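Side-chain contacts in hypothetical protein (PDB 4QAN), which is of unknown function but has a cystatin-like fold, as a divergent member of the NTF2-like superfamily, and can bind a magnesium ion: residues M34-K39 with L43-R48; P69-I74 with Y179-P184; T90-T95 with K258-Y263; Y230-G235 with K268-G273. All coordinates share one frame; numbering follows the deposited sequence.

Contact 1. Residues M34-K39 with L43-R48; sequences MLSALK and LDMALR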
loop_
_atom_site.group_PDB
_atom_site.type_symbol
_atom_site.label_atom_id
_atom_site.label_comp_id
_atom_site.label_asym_id
_atom_site.label_seq_id
_atom_site.Cartn_x
_atom_site.Cartn_y
_atom_site.Cartn_z
HETATM N N MSE A 34 13.119 -7.562 -13.903
HETATM C CA MSE A 34 13.253 -7.100 -12.518
HETATM C C MSE A 34 14.707 -7.019 -12.147
HETATM O O MSE A 34 15.119 -6.084 -11.468
HETATM C CB MSE A 34 12.450 -7.998 -11.589
HETATM C CG MSE A 34 12.463 -7.546 -10.137
HETATM SE SE MSE A 34 11.572 -5.810 -9.968
HETATM C CE MSE A 34 9.721 -6.357 -10.338
ATOM N N LEU A 35 15.500 -7.985 -12.588
ATOM C CA LEU A 35 16.932 -7.968 -12.313
ATOM C C LEU A 35 17.626 -6.757 -12.947
ATOM O O LEU A 35 18.465 -6.109 -12.312
ATOM C CB LEU A 35 17.577 -9.259 -12.794
ATOM C CG LEU A 35 17.192 -10.506 -11.999
ATOM C CD1 LEU A 35 17.646 -11.753 -12.740
ATOM C CD2 LEU A 35 17.795 -10.471 -10.607
ATOM N N SER A 36 17.281 -6.454 -14.196
ATOM C CA SER A 36 17.774 -5.241 -14.857
ATOM C C SER A 36 17.418 -3.971 -14.080
ATOM O O SER A 36 18.257 -3.089 -13.890
ATOM C CB SER A 36 17.191 -5.115 -16.256
ATOM O OG SER A 36 17.499 -3.841 -16.774
ATOM N N ALA A 37 16.161 -3.873 -13.664
ATOM C CA ALA A 37 15.709 -2.723 -12.893
ATOM C C ALA A 37 16.625 -2.517 -11.700
ATOM O O ALA A 37 17.113 -1.409 -11.484
ATOM C CB ALA A 37 14.276 -2.913 -12.431
ATOM N N LEU A 38 16.862 -3.595 -10.947
ATOM C CA LEU A 38 17.741 -3.558 -9.778
ATOM C C LEU A 38 19.157 -3.169 -10.165
ATOM O O LEU A 38 19.807 -2.407 -9.461
ATOM C CB LEU A 38 17.759 -4.912 -9.068
ATOM C CG LEU A 38 16.460 -5.279 -8.345
ATOM C CD1 LEU A 38 16.295 -6.781 -8.224
ATOM C CD2 LEU A 38 16.393 -4.636 -6.965
ATOM N N LYS A 39 19.631 -3.696 -11.283
ATOM C CA LYS A 39 20.969 -3.371 -11.766
ATOM C C LYS A 39 21.104 -1.873 -12.032
ATOM O O LYS A 39 22.129 -1.275 -11.703
ATOM C CB LYS A 39 21.270 -4.151 -13.046
ATOM C CG LYS A 39 22.695 -4.018 -13.559
ATOM C CD LYS A 39 22.844 -4.755 -14.881
ATOM C CE LYS A 39 24.271 -4.732 -15.385
ATOM N NZ LYS A 39 25.185 -5.396 -14.417
ATOM N N LEU A 43 13.752 2.549 -9.929
ATOM C CA LEU A 43 12.583 2.210 -9.148
ATOM C C LEU A 43 11.344 2.149 -10.032
ATOM O O LEU A 43 10.525 1.228 -9.923
ATOM C CB LEU A 43 12.368 3.247 -8.049
ATOM C CG LEU A 43 11.131 3.055 -7.173
ATOM C CD1 LEU A 43 11.282 1.768 -6.390
ATOM C CD2 LEU A 43 10.923 4.243 -6.244
ATOM N N ASP A 44 11.209 3.143 -10.897
ATOM C CA ASP A 44 10.054 3.227 -11.768
ATOM C C ASP A 44 9.925 1.933 -12.568
ATOM O O ASP A 44 8.858 1.293 -12.568
ATOM C CB ASP A 44 10.183 4.431 -12.704
ATOM C CG ASP A 44 9.080 4.482 -13.726
ATOM O OD1 ASP A 44 7.950 4.854 -13.346
ATOM O OD2 ASP A 44 9.337 4.127 -14.905
HETATM N N MSE A 45 11.028 1.554 -13.225
HETATM C CA MSE A 45 11.088 0.323 -14.008
HETATM C C MSE A 45 10.671 -0.881 -13.191
HETATM O O MSE A 45 9.840 -1.672 -13.639
HETATM C CB MSE A 45 12.502 0.182 -14.579
HETATM C CG MSE A 45 12.589 -0.963 -15.564
HETATM SE SE MSE A 45 14.467 -1.209 -16.084
HETATM C CE MSE A 45 14.150 -2.853 -17.120
ATOM N N ALA A 46 11.225 -0.998 -11.986
ATOM C CA ALA A 46 10.959 -2.109 -11.060
ATOM C C ALA A 46 9.488 -2.257 -10.715
ATOM O O ALA A 46 8.951 -3.359 -10.772
ATOM C CB ALA A 46 11.758 -1.928 -9.765
ATOM N N LEU A 47 8.857 -1.148 -10.335
ATOM C CA LEU A 47 7.440 -1.140 -9.984
ATOM C C LEU A 47 6.542 -1.719 -11.069
ATOM O O LEU A 47 5.634 -2.495 -10.783
ATOM C CB LEU A 47 6.986 0.280 -9.654
ATOM C CG LEU A 47 7.485 0.760 -8.277
ATOM C CD1 LEU A 47 7.178 2.227 -8.059
ATOM C CD2 LEU A 47 6.874 -0.077 -7.177
ATOM N N ARG A 48 6.810 -1.331 -12.309
ATOM C CA ARG A 48 6.030 -1.787 -13.452
ATOM C C ARG A 48 6.091 -3.308 -13.651
ATOM O O ARG A 48 5.167 -3.896 -14.222
ATOM C CB ARG A 48 6.514 -1.075 -14.714
ATOM C CG ARG A 48 6.298 0.434 -14.660
ATOM C CD ARG A 48 7.339 1.178 -15.481
ATOM N NE ARG A 48 7.060 2.617 -15.539
ATOM C CZ ARG A 48 6.442 3.242 -16.541
ATOM N NH1 ARG A 48 5.998 2.581 -17.610
ATOM N NH2 ARG A 48 6.270 4.554 -16.469
#
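Ala37 and Ala46 meet at the middle of this helix pair, their CB atoms 3.8 Å apart. Small residues on both helices let the backbones come close. The CA atoms of Ala37 and Ala46 are 5.1 Å apart, and the segment axes approach to 8.2 Å at an angle of 162°. Two selenomethionines flank this alanine pair, one from each helix. Met45 has CG anti to its backbone N (chi1 -172°) and stays extended to the methyl. This straight chain runs across to helix 27-39. Its SE lies 3.7 Å from Ala37 CA, and its CE reaches Ser36 OG at 3.5 Å. That hydroxyl has its polar partners in Lys40 NZ and the carbonyl of Pro202. Met34 is built differently. Its CB points away from the other helix, but the chain folds back through bends at chi2 and chi3. SE then rests 3.9 Å from Ala46 CB, while CE approaches Ala46 O at 3.1 Å, a close methyl-to-carbonyl contact. No hydrogen bond joins residues 34-39 to 43-48, but Tyr33 OH, earlier on helix 27-39, bonds to Met45 O, and all five touching residues are buried. Phe102 of helix 87-108 touches Ala46, and Phe159 of strand 153-164 touches Met34. The arrangement is an antiparallel helical hairpin with a three-residue connection, closely packed through alanine, in the helical layer beside the sheet of a cystatin-like domain.

Contact 2. Residues P69-I74 with Y179-P184; sequences PGMQLI and YETDIP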
loop_
_atom_site.group_PDB
_atom_site.type_symbol
_atom_site.label_atom_id
_atom_site.label_comp_id
_atom_site.label_asym_id
_atom_site.label_seq_id
_atom_site.Cartn_x
_atom_site.Cartn_y
_atom_site.Cartn_z
ATOM N N PRO A 69 -1.518 -16.669 9.264
ATOM C CA PRO A 69 -2.413 -16.577 10.433
ATOM C C PRO A 69 -1.955 -15.612 11.542
ATOM O O PRO A 69 -2.787 -15.127 12.313
ATOM C CB PRO A 69 -2.455 -18.016 10.949
ATOM C CG PRO A 69 -1.138 -18.591 10.535
ATOM C CD PRO A 69 -0.826 -17.968 9.202
ATOM N N GLY A 70 -0.650 -15.344 11.608
ATOM C CA GLY A 70 -0.073 -14.413 12.582
ATOM C C GLY A 70 -0.150 -12.947 12.184
ATOM O O GLY A 70 0.190 -12.073 12.974
HETATM N N MSE A 71 -0.582 -12.678 10.953
HETATM C CA MSE A 71 -0.814 -11.313 10.474
HETATM C C MSE A 71 -2.016 -10.829 11.232
HETATM O O MSE A 71 -2.966 -11.589 11.441
HETATM C CB MSE A 71 -1.136 -11.365 8.968
HETATM C CG MSE A 71 -0.375 -10.442 8.026
HETATM SE SE MSE A 71 1.564 -10.804 8.032
HETATM C CE MSE A 71 2.102 -8.910 7.894
ATOM N N GLN A 72 -1.999 -9.586 11.690
ATOM C CA GLN A 72 -3.258 -8.973 12.096
ATOM C C GLN A 72 -3.764 -8.168 10.912
ATOM O O GLN A 72 -2.990 -7.774 10.042
ATOM C CB GLN A 72 -3.162 -8.167 13.393
ATOM C CG GLN A 72 -2.265 -6.949 13.374
ATOM C CD GLN A 72 -2.259 -6.240 14.719
ATOM O OE1 GLN A 72 -2.737 -6.779 15.722
ATOM N NE2 GLN A 72 -1.719 -5.023 14.748
ATOM N N LEU A 73 -5.077 -7.988 10.872
ATOM C CA LEU A 73 -5.780 -7.470 9.701
ATOM C C LEU A 73 -5.287 -6.095 9.243
ATOM O O LEU A 73 -5.078 -5.896 8.054
ATOM C CB LEU A 73 -7.292 -7.449 9.984
ATOM C CG LEU A 73 -8.199 -7.097 8.812
ATOM C CD1 LEU A 73 -8.085 -8.156 7.730
ATOM C CD2 LEU A 73 -9.632 -6.971 9.279
ATOM N N ILE A 74 -5.069 -5.156 10.169
ATOM C CA ILE A 74 -4.562 -3.826 9.784
ATOM C C ILE A 74 -3.166 -3.844 9.179
ATOM O O ILE A 74 -2.750 -2.832 8.628
ATOM C CB ILE A 74 -4.529 -2.777 10.923
ATOM C CG1 ILE A 74 -3.891 -3.357 12.185
ATOM C CG2 ILE A 74 -5.909 -2.201 11.196
ATOM C CD1 ILE A 74 -3.220 -2.294 13.027
ATOM N N TYR A 179 3.545 -10.430 1.664
ATOM C CA TYR A 179 3.253 -9.942 3.012
ATOM C C TYR A 179 3.908 -10.750 4.121
ATOM O O TYR A 179 3.715 -10.441 5.298
ATOM C CB TYR A 179 1.743 -9.855 3.242
ATOM C CG TYR A 179 0.981 -9.433 2.010
ATOM C CD1 TYR A 179 1.062 -8.140 1.522
ATOM C CD2 TYR A 179 0.208 -10.344 1.322
ATOM C CE1 TYR A 179 0.375 -7.767 0.382
ATOM C CE2 TYR A 179 -0.476 -9.987 0.186
ATOM C CZ TYR A 179 -0.393 -8.705 -0.281
ATOM O OH TYR A 179 -1.086 -8.399 -1.420
ATOM N N GLU A 180 4.676 -11.779 3.776
ATOM C CA GLU A 180 5.354 -12.550 4.810
ATOM C C GLU A 180 6.486 -11.730 5.409
ATOM O O GLU A 180 7.097 -10.910 4.727
ATOM C CB GLU A 180 5.879 -13.869 4.271
ATOM C CG GLU A 180 4.785 -14.853 3.912
ATOM C CD GLU A 180 5.330 -16.163 3.391
ATOM O OE1 GLU A 180 6.400 -16.591 3.885
ATOM O OE2 GLU A 180 4.685 -16.761 2.499
ATOM N N THR A 181 6.753 -11.954 6.692
ATOM C CA THR A 181 7.733 -11.170 7.424
ATOM C C THR A 181 8.958 -12.012 7.746
ATOM O O THR A 181 8.876 -13.244 7.829
ATOM C CB THR A 181 7.142 -10.655 8.743
ATOM O OG1 THR A 181 6.935 -11.758 9.638
ATOM C CG2 THR A 181 5.818 -9.949 8.496
ATOM N N ASP A 182 10.085 -11.329 7.931
ATOM C CA ASP A 182 11.347 -11.956 8.318
ATOM C C ASP A 182 11.800 -12.963 7.270
ATOM O O ASP A 182 12.156 -14.092 7.602
ATOM C CB ASP A 182 11.240 -12.629 9.706
ATOM C CG ASP A 182 10.649 -11.711 10.771
ATOM O OD1 ASP A 182 10.814 -10.479 10.659
ATOM O OD2 ASP A 182 10.023 -12.224 11.723
ATOM N N ILE A 183 11.770 -12.551 6.005
ATOM C CA ILE A 183 12.353 -13.332 4.920
ATOM C C ILE A 183 13.621 -12.620 4.437
ATOM O O ILE A 183 13.621 -11.400 4.260
ATOM C CB ILE A 183 11.370 -13.537 3.744
ATOM C CG1 ILE A 183 10.193 -14.405 4.184
ATOM C CG2 ILE A 183 12.060 -14.216 2.563
ATOM C CD1 ILE A 183 9.063 -13.616 4.764
ATOM N N PRO A 184 14.710 -13.373 4.235
ATOM C CA PRO A 184 15.944 -12.731 3.790
ATOM C C PRO A 184 15.900 -12.346 2.319
ATOM O O PRO A 184 15.379 -13.097 1.493
ATOM C CB PRO A 184 17.017 -13.804 4.021
ATOM C CG PRO A 184 16.368 -14.873 4.833
ATOM C CD PRO A 184 14.908 -14.801 4.517
#
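Met71 carries this contact from one loop to the other, touching Tyr179 and Thr181. The interactions are of two kinds. The first is the approach of the selenomethionine to a backbone carbonyl. Met71 SE is 3.5 Å from Tyr179 O, and Met71 CE is 3.4 Å from the same oxygen. Both terminal atoms of the side chain thus lie beside one peptide oxygen. The second kind is apolar. Met71 CE meets Thr181 CG2 at 3.9 Å, the two side chains reaching toward each other tip to tip. The Met71 chain bends at chi2 (62°) and chi3 (-142°), which turns its methyl toward this threonine. Thr181 holds CG2 beside its own backbone N, anti to the carbonyl carbon (OG1 at chi1 69°), and this methyl is the one met.

Hydrogen bonds play no part between the two segments. The backbones stay well apart, the nearest CA atoms being those of Met71 and Glu180 at 8.5 Å. Tyr179 starts toward the other loop, but its ring leads away from it. Leu76 touches both Met71 and Tyr179, so it adds to the apolar surroundings. Next to the contact, Glu180 forms a salt bridge with Arg128. The arrangement is a loop-to-loop contact, partly buried, made by a single long side chain. It joins the connection between helices 61-67 and 87-108 to the loop following strand 167-172 of the antiparallel sheet.

Contact 3. Residues T90-T95 with K258-Y263; sequences TSAEMT and KKQGEY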
loop_
_atom_site.group_PDB
_atom_site.type_symbol
_atom_site.label_atom_id
_atom_site.label_comp_id
_atom_site.label_asym_id
_atom_site.label_seq_id
_atom_site.Cartn_x
_atom_site.Cartn_y
_atom_site.Cartn_z
ATOM N N THR A 90 -5.127 -0.023 -1.469
ATOM C CA THR A 90 -4.472 -1.290 -1.690
ATOM C C THR A 90 -3.278 -1.067 -2.607
ATOM O O THR A 90 -2.167 -1.516 -2.300
ATOM C CB THR A 90 -5.435 -2.350 -2.280
ATOM O OG1 THR A 90 -6.591 -2.493 -1.441
ATOM C CG2 THR A 90 -4.763 -3.703 -2.366
ATOM N N SER A 91 -3.495 -0.335 -3.694
ATOM C CA SER A 91 -2.401 0.016 -4.610
ATOM C C SER A 91 -1.278 0.738 -3.886
ATOM O O SER A 91 -0.115 0.390 -4.051
ATOM C CB SER A 91 -2.881 0.874 -5.777
ATOM O OG SER A 91 -1.773 1.456 -6.454
ATOM N N ALA A 92 -1.632 1.722 -3.075
ATOM C CA ALA A 92 -0.636 2.515 -2.376
ATOM C C ALA A 92 0.136 1.719 -1.344
ATOM O O ALA A 92 1.345 1.887 -1.237
ATOM C CB ALA A 92 -1.269 3.739 -1.749
ATOM N N GLU A 93 -0.532 0.862 -0.577
ATOM C CA GLU A 93 0.204 0.053 0.382
ATOM C C GLU A 93 1.105 -0.949 -0.322
ATOM O O GLU A 93 2.233 -1.143 0.079
ATOM C CB GLU A 93 -0.718 -0.654 1.360
ATOM C CG GLU A 93 -1.323 0.267 2.400
ATOM C CD GLU A 93 -1.693 -0.479 3.656
ATOM O OE1 GLU A 93 -0.758 -0.895 4.363
ATOM O OE2 GLU A 93 -2.904 -0.654 3.946
HETATM N N MSE A 94 0.601 -1.579 -1.369
HETATM C CA MSE A 94 1.378 -2.578 -2.087
HETATM C C MSE A 94 2.608 -1.947 -2.670
HETATM O O MSE A 94 3.699 -2.490 -2.542
HETATM C CB MSE A 94 0.535 -3.215 -3.180
HETATM C CG MSE A 94 -0.474 -4.186 -2.566
HETATM SE SE MSE A 94 -1.282 -5.214 -4.030
HETATM C CE MSE A 94 0.213 -6.484 -4.140
ATOM N N THR A 95 2.435 -0.776 -3.275
ATOM C CA THR A 95 3.535 -0.002 -3.843
ATOM C C THR A 95 4.625 0.275 -2.788
ATOM O O THR A 95 5.800 0.037 -3.033
ATOM C CB THR A 95 3.004 1.300 -4.494
ATOM O OG1 THR A 95 2.018 0.968 -5.469
ATOM C CG2 THR A 95 4.104 2.071 -5.200
ATOM N N LYS A 258 6.353 5.927 -0.275
ATOM C CA LYS A 258 6.291 5.159 0.952
ATOM C C LYS A 258 5.387 5.885 1.975
ATOM O O LYS A 258 4.566 5.255 2.632
ATOM C CB LYS A 258 7.694 4.902 1.512
ATOM C CG LYS A 258 8.514 3.946 0.651
ATOM C CD LYS A 258 9.793 3.489 1.336
ATOM C CE LYS A 258 10.609 4.664 1.835
ATOM N NZ LYS A 258 11.928 4.211 2.325
ATOM N N LYS A 259 5.540 7.204 2.062
ATOM C CA LYS A 259 4.666 8.064 2.889
ATOM C C LYS A 259 3.198 7.921 2.492
ATOM O O LYS A 259 2.334 7.863 3.350
ATOM C CB LYS A 259 5.070 9.537 2.716
ATOM C CG LYS A 259 5.069 10.367 3.989
ATOM C CD LYS A 259 5.968 11.611 3.868
ATOM C CE LYS A 259 7.378 11.295 3.346
ATOM N NZ LYS A 259 8.435 12.305 3.679
ATOM N N GLN A 260 2.942 7.871 1.184
ATOM C CA GLN A 260 1.592 7.684 0.646
ATOM C C GLN A 260 1.035 6.329 1.079
ATOM O O GLN A 260 -0.124 6.222 1.495
ATOM C CB GLN A 260 1.610 7.810 -0.888
ATOM C CG GLN A 260 0.299 7.491 -1.592
ATOM C CD GLN A 260 0.366 7.710 -3.099
ATOM O OE1 GLN A 260 0.125 8.807 -3.586
ATOM N NE2 GLN A 260 0.675 6.662 -3.841
ATOM N N GLY A 261 1.880 5.305 0.976
ATOM C CA GLY A 261 1.618 3.984 1.541
ATOM C C GLY A 261 1.261 4.008 3.012
ATOM O O GLY A 261 0.315 3.354 3.415
ATOM N N GLU A 262 2.012 4.757 3.811
ATOM C CA GLU A 262 1.730 4.898 5.254
ATOM C C GLU A 262 0.394 5.597 5.517
ATOM O O GLU A 262 -0.364 5.206 6.407
ATOM C CB GLU A 262 2.815 5.731 5.967
ATOM C CG GLU A 262 4.172 5.086 6.098
ATOM C CD GLU A 262 4.225 4.025 7.188
ATOM O OE1 GLU A 262 3.158 3.649 7.733
ATOM O OE2 GLU A 262 5.347 3.562 7.498
ATOM N N TYR A 263 0.118 6.663 4.778
ATOM C CA TYR A 263 -1.118 7.393 5.052
ATOM C C TYR A 263 -2.317 6.523 4.662
ATOM O O TYR A 263 -3.319 6.501 5.369
ATOM C CB TYR A 263 -1.157 8.760 4.365
ATOM C CG TYR A 263 -2.338 9.599 4.814
ATOM C CD1 TYR A 263 -2.336 10.227 6.061
ATOM C CD2 TYR A 263 -3.465 9.751 4.000
ATOM C CE1 TYR A 263 -3.416 10.983 6.485
ATOM C CE2 TYR A 263 -4.548 10.514 4.408
ATOM C CZ TYR A 263 -4.520 11.126 5.656
ATOM O OH TYR A 263 -5.579 11.900 6.075
HETATM O O HOH W 1 2.210 4.428 -2.283
#
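Ala92 and Glu93 are the residues of helix 90-95 that touch helix 258-263. Ala92 points its CB toward the other helix and packs against Gln260, with CB 4.1 Å from CG and equally far from NE2. Gln260 is extended, its CG anti to the backbone N (chi1 174°), which carries the amide alongside Ala92. The carbonyl oxygen of Ala92 lies 3.5 Å from Gly261 CA. A water links the helices too: it donates to Ala92 O at 2.9 Å and accepts from Gln260 NE2 at 3.1 Å. The same amide bonds to Phe211 O and Ala213 N, so it is held from several directions.

Glu93 follows. Its CG rests 3.6 Å from Gly261 O, while its carboxylate goes on to a salt bridge with Lys268. Glycine allows a very close approach here. Glu93 and Gly261 have CA atoms 4.3 Å apart, and the segment axes come within 7.7 Å at an angle of 130°.

The centre of the contact lies about 3 Å from the centre of the chain. It joins helix 87-108 to helix 254-275. Helix 52-58 packs on helix 87-108 through Ser91, Met94 and Thr95, and the loop residue Leu354 touches Tyr263.

Contact 4. Residues Y230-G235 with K268-G273; sequences YAIEKG and KTMLYG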
loop_
_atom_site.group_PDB
_atom_site.type_symbol
_atom_site.label_atom_id
_atom_site.label_comp_id
_atom_site.label_asym_id
_atom_site.label_seq_id
_atom_site.Cartn_x
_atom_site.Cartn_y
_atom_site.Cartn_z
ATOM N N TYR A 230 -15.769 13.845 2.716
ATOM C CA TYR A 230 -16.627 13.789 1.543
ATOM C C TYR A 230 -16.038 12.835 0.501
ATOM O O TYR A 230 -16.770 12.058 -0.124
ATOM C CB TYR A 230 -16.809 15.180 0.927
ATOM C CG TYR A 230 -17.647 15.200 -0.355
ATOM C CD1 TYR A 230 -19.015 14.956 -0.316
ATOM C CD2 TYR A 230 -17.056 15.463 -1.605
ATOM C CE1 TYR A 230 -19.782 14.971 -1.477
ATOM C CE2 TYR A 230 -17.809 15.481 -2.777
ATOM C CZ TYR A 230 -19.170 15.242 -2.710
ATOM O OH TYR A 230 -19.929 15.266 -3.851
ATOM N N ALA A 231 -14.728 12.912 0.298
ATOM C CA ALA A 231 -14.031 11.961 -0.579
ATOM C C ALA A 231 -14.277 10.488 -0.186
ATOM O O ALA A 231 -14.547 9.622 -1.036
ATOM C CB ALA A 231 -12.541 12.260 -0.585
ATOM N N ILE A 232 -14.186 10.217 1.108
ATOM C CA ILE A 232 -14.462 8.885 1.655
ATOM C C ILE A 232 -15.906 8.455 1.365
ATOM O O ILE A 232 -16.143 7.337 0.880
ATOM C CB ILE A 232 -14.123 8.844 3.166
ATOM C CG1 ILE A 232 -12.586 8.863 3.319
ATOM C CG2 ILE A 232 -14.710 7.603 3.833
ATOM C CD1 ILE A 232 -12.048 9.062 4.721
ATOM N N GLU A 233 -16.850 9.367 1.595
ATOM C CA GLU A 233 -18.269 9.117 1.326
ATOM C C GLU A 233 -18.524 8.756 -0.131
ATOM O O GLU A 233 -19.387 7.918 -0.413
ATOM C CB GLU A 233 -19.105 10.343 1.685
ATOM C CG GLU A 233 -19.100 10.716 3.166
ATOM C CD GLU A 233 -19.652 12.100 3.422
ATOM O OE1 GLU A 233 -19.868 12.839 2.445
ATOM O OE2 GLU A 233 -19.877 12.458 4.603
ATOM N N LYS A 234 -17.782 9.392 -1.046
ATOM C CA LYS A 234 -17.984 9.224 -2.489
ATOM C C LYS A 234 -17.089 8.167 -3.135
ATOM O O LYS A 234 -17.195 7.911 -4.339
ATOM C CB LYS A 234 -17.747 10.554 -3.217
ATOM C CG LYS A 234 -18.562 11.726 -2.676
ATOM C CD LYS A 234 -20.054 11.565 -2.871
ATOM C CE LYS A 234 -20.421 11.730 -4.335
ATOM N NZ LYS A 234 -21.792 12.255 -4.468
ATOM N N GLY A 235 -16.209 7.565 -2.347
ATOM C CA GLY A 235 -15.287 6.570 -2.852
ATOM C C GLY A 235 -14.125 7.168 -3.630
ATOM O O GLY A 235 -13.539 6.491 -4.474
ATOM N N LYS A 268 -7.078 3.474 5.992
ATOM C CA LYS A 268 -7.621 2.119 6.154
ATOM C C LYS A 268 -7.941 1.790 7.601
ATOM O O LYS A 268 -9.000 1.243 7.931
ATOM C CB LYS A 268 -6.623 1.085 5.643
ATOM C CG LYS A 268 -7.131 -0.351 5.739
ATOM C CD LYS A 268 -6.064 -1.381 5.439
ATOM C CE LYS A 268 -4.989 -1.401 6.504
ATOM N NZ LYS A 268 -3.829 -2.214 6.048
ATOM N N THR A 269 -7.013 2.151 8.470
ATOM C CA THR A 269 -7.133 1.842 9.854
ATOM C C THR A 269 -8.337 2.575 10.451
ATOM O O THR A 269 -9.086 2.009 11.250
ATOM C CB THR A 269 -5.807 2.159 10.563
ATOM O OG1 THR A 269 -4.793 1.295 10.028
ATOM C CG2 THR A 269 -5.922 1.953 12.063
HETATM N N MSE A 270 -8.529 3.817 10.026
HETATM C CA MSE A 270 -9.653 4.632 10.463
HETATM C C MSE A 270 -10.949 4.006 9.988
HETATM O O MSE A 270 -11.872 3.828 10.770
HETATM C CB MSE A 270 -9.485 6.071 9.968
HETATM C CG MSE A 270 -10.693 6.888 10.422
HETATM SE SE MSE A 270 -10.647 8.765 9.871
HETATM C CE MSE A 270 -11.325 8.524 8.036
ATOM N N LEU A 271 -11.031 3.650 8.713
ATOM C CA LEU A 271 -12.232 3.007 8.194
ATOM C C LEU A 271 -12.529 1.698 8.939
ATOM O O LEU A 271 -13.698 1.405 9.239
ATOM C CB LEU A 271 -12.108 2.736 6.690
ATOM C CG LEU A 271 -11.776 3.934 5.803
ATOM C CD1 LEU A 271 -11.592 3.475 4.377
ATOM C CD2 LEU A 271 -12.836 5.023 5.888
ATOM N N TYR A 272 -11.486 0.919 9.250
ATOM C CA TYR A 272 -11.677 -0.343 9.969
ATOM C C TYR A 272 -12.235 -0.042 11.357
ATOM O O TYR A 272 -13.026 -0.822 11.902
ATOM C CB TYR A 272 -10.365 -1.133 10.065
ATOM C CG TYR A 272 -9.927 -1.866 8.791
ATOM C CD1 TYR A 272 -10.547 -1.644 7.551
ATOM C CD2 TYR A 272 -8.889 -2.780 8.838
ATOM C CE1 TYR A 272 -10.129 -2.321 6.420
ATOM C CE2 TYR A 272 -8.453 -3.443 7.706
ATOM C CZ TYR A 272 -9.074 -3.215 6.508
ATOM O OH TYR A 272 -8.636 -3.898 5.408
ATOM N N GLY A 273 -11.854 1.101 11.918
ATOM C CA GLY A 273 -12.399 1.535 13.213
ATOM C C GLY A 273 -13.913 1.713 13.183
ATOM O O GLY A 273 -14.619 1.288 14.108
#
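Ile232 has the most surface buried here, and its two branches meet two residues of helix 268-273. CD1 touches Met270 CE at 3.4 Å, closer than carbon atoms usually pack. CG2 meets Leu271 CD2 at 3.8 Å. The branches are parted by the first torsion (chi1 -72°): CG1 lies beside the backbone N, and CG2 is anti to it.

Leu271 comes next in buried surface. Its CB points toward Ile232, and its CD2 methyl makes the touch. Met270 starts out straight, then bends at chi3 (82°), which turns its methyl onto the isoleucine tip. Both pairs of side chains cross obliquely. The contact is wholly apolar, without a hydrogen bond across it. The backbones stay apart, the CA atoms of Ile232 and Leu271 being 9.1 Å from each other, and the side chains make the whole contact.

Gly235, with positive phi, closes a Schellman motif a few residues after Ile232. Met270 also packs on Phe228 and Ile229, one turn earlier on helix 221-234. Leu271 touches Leu89 of helix 87-108 and the loop residue Met302. Ile232 touches Leu305 of strand 305-314. The contact therefore lies where helices 221-234 and 254-275 meet, beside the mixed sheet.

Overall arrangement
Contact 3 lies near the centre of the chain, and each of the others touches it. Contact 1 reaches it through Leu47 CD2, 4.0 Å from Thr95 CG2. Contact 2 reaches it through Tyr179 OH, 3.6 Å from Met94 CE. Contact 4 shares helix 254-275 with it, and Glu93 OE2 forms a salt bridge with Lys268 NZ at 2.8 Å. The same lysine probably hydrogen-bonds Ile74 O, so it also ties contact 2 to contact 4. Contacts 1 and 4 lie on opposite sides of the chain's centre, their own centres about 32 Å apart. All four lie away from Ser360, which binds magnesium in a structure of this protein.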